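Local coordinates for uncharacterized protein (Enterococcus faecalis, PDB 3CLQ), which is of unknown function but belongs to the AllG family, related to a subunit of oxamate carbamoyltransferase, at residues Ala49-Thr54 / Cys261-Glu266; Gly103-Val108 / Gly305-Thr310. All blocks are in the same frame, centred on the assembly; numbering follows the deposited sequence.

Going from the N terminus, the chain leaves strand 45-48 and enters the loop 49-54, then reaches the loop 103-108 between strands 92-95 and 114-120. Some 150 residues later it returns as strand 257-263, whose end meets 49-54 and closes interaction 1; segment 305-310, running from edge strand 304-305 to helix 309-313, then meets 103-108 and closes interaction 2. The two closures therefore cross, each tying an early loop to the antiparallel sheet that holds strands 257-263 and 304-305. Their centres lie about 10 Å apart and they touch directly: Arg262 NH2 hydrogen-bonds Gly305 O, and Gly50 N hydrogen-bonds Asp306 OD2.

Interaction 1: residues Ala49-Thr54 / Cys261-Glu266; sequences AGPPIT and CRNGVE
The loop 49-54 passes the end of strand 257-263 with Gly50 CA 3.8 Å from Arg262 CA; Gly50, without a side chain and at positive phi, lets the two backbones come this close. Beyond the strand the chain turns back toward strand 266-271, and Asn263 shapes this hairpin connection: its OD1 accepts from Val265 N, an Asx turn, and from Glu266 N, which extends it to an Asx motif. The other end of the same amide reaches across the contact. Asn263 ND2 donates to Pro51 O at 2.8 Å, a bent bond (132° at the hydrogen) whose acceptor lies close to the amide plane. With OD1 gripped twice and ND2 once, the amide's rotation is fixed. Ile53 approaches from the opposite direction: CG1, anti to the backbone N (chi1 -173°), carries CD1 to 3.8 Å from Asn263 CG and 4.1 Å from Val265 CB. The Pro51 ring crosses the asparagine side chain at about a right angle, while on the strand side Cys261 SG lies against the Gly50 backbone. Arg262 leaves the strand on the face turned from the loop, and its NE makes a salt bridge with Asp303. Pro51 CD meets Asn263 ND2 at 3.5 Å.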
loop_
_atom_site.group_PDB
_atom_site.type_symbol
_atom_site.label_atom_id
_atom_site.label_comp_id
_atom_site.label_asym_id
_atom_site.label_seq_id
_atom_site.Cartn_x
_atom_site.Cartn_y
_atom_site.Cartn_z
ATOM N N ALA B 49 -22.384 -13.508 -13.365
ATOM C CA ALA B 49 -21.919 -12.248 -13.943
ATOM C C ALA B 49 -22.509 -11.959 -15.343
ATOM O O ALA B 49 -23.091 -12.845 -15.968
ATOM C CB ALA B 49 -20.397 -12.219 -13.995
ATOM N N GLY B 50 -22.342 -10.716 -15.821
ATOM C CA GLY B 50 -22.731 -10.328 -17.186
ATOM C C GLY B 50 -24.228 -10.155 -17.373
ATOM O O GLY B 50 -24.976 -10.227 -16.409
ATOM N N PRO B 51 -24.676 -9.916 -18.615
ATOM C CA PRO B 51 -26.083 -9.684 -18.948
ATOM C C PRO B 51 -26.892 -10.978 -19.046
ATOM O O PRO B 51 -26.311 -12.057 -19.103
ATOM C CB PRO B 51 -25.992 -9.026 -20.318
ATOM C CG PRO B 51 -24.829 -9.696 -20.922
ATOM C CD PRO B 51 -23.824 -9.819 -19.803
ATOM N N PRO B 52 -28.235 -10.872 -19.085
ATOM C CA PRO B 52 -29.087 -12.058 -18.994
ATOM C C PRO B 52 -28.659 -13.135 -19.981
ATOM O O PRO B 52 -28.267 -12.829 -21.112
ATOM C CB PRO B 52 -30.482 -11.524 -19.324
ATOM C CG PRO B 52 -30.447 -10.125 -18.908
ATOM C CD PRO B 52 -29.036 -9.643 -19.206
ATOM N N ILE B 53 -28.715 -14.386 -19.533
ATOM C CA ILE B 53 -28.272 -15.522 -20.336
ATOM C C ILE B 53 -28.847 -16.822 -19.772
ATOM O O ILE B 53 -28.672 -17.139 -18.601
ATOM C CB ILE B 53 -26.726 -15.602 -20.387
ATOM C CG1 ILE B 53 -26.257 -16.687 -21.353
ATOM C CG2 ILE B 53 -26.160 -15.846 -18.994
ATOM C CD1 ILE B 53 -24.894 -16.447 -21.916
ATOM N N THR B 54 -29.549 -17.573 -20.596
ATOM C CA THR B 54 -30.025 -18.868 -20.139
ATOM C C THR B 54 -28.846 -19.776 -19.806
ATOM O O THR B 54 -27.710 -19.487 -20.178
ATOM C CB THR B 54 -30.914 -19.541 -21.177
ATOM O OG1 THR B 54 -30.198 -19.618 -22.409
ATOM C CG2 THR B 54 -32.169 -18.730 -21.387
ATOM N N CYS B 261 -20.399 -5.127 -18.237
ATOM C CA CYS B 261 -20.248 -6.469 -17.704
ATOM C C CYS B 261 -20.289 -7.501 -18.805
ATOM O O CYS B 261 -20.717 -7.222 -19.924
ATOM C CB CYS B 261 -21.319 -6.770 -16.658
ATOM S SG CYS B 261 -22.981 -6.699 -17.312
ATOM N N ARG B 262 -19.826 -8.701 -18.478
ATOM C CA ARG B 262 -19.743 -9.760 -19.461
ATOM C C ARG B 262 -19.922 -11.110 -18.778
ATOM O O ARG B 262 -19.672 -11.242 -17.580
ATOM C CB ARG B 262 -18.415 -9.693 -20.218
ATOM C CG ARG B 262 -17.242 -9.458 -19.342
ATOM C CD ARG B 262 -16.929 -7.983 -19.211
ATOM N NE ARG B 262 -15.501 -7.797 -18.984
ATOM C CZ ARG B 262 -14.928 -7.757 -17.779
ATOM N NH1 ARG B 262 -13.614 -7.613 -17.668
ATOM N NH2 ARG B 262 -15.665 -7.862 -16.684
ATOM N N ASN B 263 -20.385 -12.094 -19.550
ATOM C CA ASN B 263 -20.669 -13.438 -19.043
ATOM C C ASN B 263 -19.961 -14.536 -19.834
ATOM O O ASN B 263 -20.431 -15.666 -19.880
ATOM C CB ASN B 263 -22.186 -13.711 -19.015
ATOM C CG ASN B 263 -22.832 -13.588 -20.382
ATOM O OD1 ASN B 263 -22.191 -13.795 -21.409
ATOM N ND2 ASN B 263 -24.106 -13.240 -20.399
ATOM N N GLY B 264 -18.842 -14.199 -20.468
ATOM C CA GLY B 264 -18.044 -15.187 -21.170
ATOM C C GLY B 264 -18.549 -15.422 -22.571
ATOM O O GLY B 264 -17.902 -16.123 -23.358
ATOM N N VAL B 265 -19.709 -14.853 -22.890
ATOM C CA VAL B 265 -20.282 -14.988 -24.219
ATOM C C VAL B 265 -20.665 -13.611 -24.766
ATOM O O VAL B 265 -20.418 -13.312 -25.933
ATOM C CB VAL B 265 -21.529 -15.923 -24.209
ATOM C CG1 VAL B 265 -22.118 -16.069 -25.600
ATOM C CG2 VAL B 265 -21.189 -17.297 -23.651
ATOM N N GLU B 266 -21.275 -12.776 -23.927
ATOM C CA GLU B 266 -21.731 -11.462 -24.366
ATOM C C GLU B 266 -21.265 -10.326 -23.478
ATOM O O GLU B 266 -21.085 -10.481 -22.265
ATOM C CB GLU B 266 -23.251 -11.397 -24.405
ATOM C CG GLU B 266 -23.910 -12.187 -25.506
ATOM C CD GLU B 266 -25.285 -11.649 -25.839
ATOM O OE1 GLU B 266 -26.103 -11.453 -24.910
ATOM O OE2 GLU B 266 -25.544 -11.414 -27.035
#

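Interaction 2: residues Gly103-Val108 / Gly305-Thr310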
loop_
_atom_site.group_PDB
_atom_site.type_symbol
_atom_site.label_atom_id
_atom_site.label_comp_id
_atom_site.label_asym_id
_atom_site.label_seq_id
_atom_site.Cartn_x
_atom_site.Cartn_y
_atom_site.Cartn_z
ATOM N N GLY B 103 -20.580 -9.620 -9.659
ATOM C CA GLY B 103 -19.872 -10.867 -9.436
ATOM C C GLY B 103 -18.582 -10.972 -10.218
ATOM O O GLY B 103 -18.544 -10.740 -11.446
ATOM N N SER B 104 -17.514 -11.296 -9.491
ATOM C CA SER B 104 -16.197 -11.520 -10.089
ATOM C C SER B 104 -16.106 -12.834 -10.896
ATOM O O SER B 104 -16.544 -13.897 -10.424
ATOM C CB SER B 104 -15.126 -11.502 -9.016
ATOM O OG SER B 104 -13.879 -11.748 -9.635
HETATM N N MSE B 105 -15.511 -12.735 -12.092
HETATM C CA MSE B 105 -15.471 -13.794 -13.117
HETATM C C MSE B 105 -16.829 -14.455 -13.408
HETATM O O MSE B 105 -17.720 -13.844 -14.007
HETATM C CB MSE B 105 -14.413 -14.851 -12.798
HETATM C CG MSE B 105 -13.011 -14.313 -12.581
HETATM SE SE MSE B 105 -12.171 -13.327 -14.080
HETATM C CE MSE B 105 -12.596 -11.460 -13.541
ATOM N N ALA B 106 -16.985 -15.714 -13.013
ATOM C CA ALA B 106 -18.244 -16.400 -13.275
ATOM C C ALA B 106 -19.345 -15.716 -12.450
ATOM O O ALA B 106 -20.520 -15.685 -12.839
ATOM C CB ALA B 106 -18.134 -17.876 -12.950
ATOM N N GLY B 107 -18.941 -15.157 -11.316
ATOM C CA GLY B 107 -19.805 -14.286 -10.533
ATOM C C GLY B 107 -20.931 -15.023 -9.839
ATOM O O GLY B 107 -21.817 -14.406 -9.227
ATOM N N VAL B 108 -20.898 -16.348 -9.916
ATOM C CA VAL B 108 -22.008 -17.130 -9.398
ATOM C C VAL B 108 -22.164 -16.848 -7.929
ATOM O O VAL B 108 -21.181 -16.754 -7.199
ATOM C CB VAL B 108 -21.834 -18.622 -9.618
ATOM C CG1 VAL B 108 -22.989 -19.370 -8.986
ATOM C CG2 VAL B 108 -21.788 -18.909 -11.091
ATOM N N GLY B 305 -16.982 -11.487 -16.501
ATOM C CA GLY B 305 -17.022 -11.025 -15.116
ATOM C C GLY B 305 -17.696 -9.675 -14.937
ATOM O O GLY B 305 -17.949 -8.977 -15.907
ATOM N N ASP B 306 -17.990 -9.289 -13.704
ATOM C CA ASP B 306 -18.582 -7.981 -13.500
ATOM C C ASP B 306 -17.530 -6.920 -13.154
ATOM O O ASP B 306 -17.846 -5.743 -12.962
ATOM C CB ASP B 306 -19.679 -8.046 -12.445
ATOM C CG ASP B 306 -20.945 -8.694 -12.961
ATOM O OD1 ASP B 306 -21.662 -9.289 -12.130
ATOM O OD2 ASP B 306 -21.230 -8.631 -14.189
ATOM N N SER B 307 -16.269 -7.344 -13.126
ATOM C CA SER B 307 -15.182 -6.511 -12.632
ATOM C C SER B 307 -14.994 -5.247 -13.432
ATOM O O SER B 307 -14.237 -4.384 -13.028
ATOM C CB SER B 307 -13.872 -7.301 -12.629
ATOM O OG SER B 307 -13.742 -8.034 -13.839
ATOM N N ALA B 308 -15.659 -5.146 -14.571
ATOM C CA ALA B 308 -15.478 -4.015 -15.459
ATOM C C ALA B 308 -16.270 -2.820 -14.963
ATOM O O ALA B 308 -16.267 -1.766 -15.584
ATOM C CB ALA B 308 -15.910 -4.386 -16.870
ATOM N N ILE B 309 -16.956 -2.983 -13.840
ATOM C CA ILE B 309 -17.723 -1.886 -13.270
ATOM C C ILE B 309 -16.689 -0.888 -12.767
ATOM O O ILE B 309 -16.907 0.313 -12.656
ATOM C CB ILE B 309 -18.612 -2.378 -12.103
ATOM C CG1 ILE B 309 -19.570 -1.276 -11.663
ATOM C CG2 ILE B 309 -17.771 -2.930 -10.932
ATOM C CD1 ILE B 309 -20.797 -1.197 -12.524
ATOM N N THR B 310 -15.552 -1.453 -12.449
ATOM C CA THR B 310 -14.383 -0.751 -12.034
ATOM C C THR B 310 -13.935 0.349 -13.037
ATOM O O THR B 310 -13.811 1.518 -12.687
ATOM C CB THR B 310 -13.316 -1.839 -11.782
ATOM O OG1 THR B 310 -13.514 -2.381 -10.459
ATOM C CG2 THR B 310 -11.947 -1.323 -11.926
#
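Gly103 and Asp306 grip each other through two hydrogen bonds, a backbone and a side-chain link that join the loop 103-108 to the turn leading into helix 309-313. Asp306 N donates to Gly103 O at 2.7 Å, and Gly103 N donates to Asp306 OD1, also at 2.7 Å, using the anti lone pair of that oxygen. With CG anti to the carbonyl carbon (chi1 -75°), the carboxylate folds back beside Asp306's own N, and OD1 and N together face the N and O of the same residue, Gly103. Alongside, Gly305 CA makes a CA-H...O contact of 3.1 Å with Met105 O; Gly305, bare of a side chain, lets its CA lie against Met105. Ser104 to Gly107 forms a type II' beta turn, and Asp306 to Ile309 a type I turn that passes into the helix.

The contact is looser at the selenomethionine Met105, although this side too is buried rather than open to solvent. Its chain bends at chi2 and chi3, bringing CE alone to 3.6 Å from Ser307 OG in a plain van der Waals contact; Phe141 packs against the same side chain. Arg262 makes a weak hydrogen bond to Ser307 OG, and His191 touches the serine. With OD1 taking the N-H of Gly103 and OD2 that of Gly50, the buried Asp306 carboxylate has a backbone donor at each oxygen, which implies a group held against rotation and joining three separate parts of the chain.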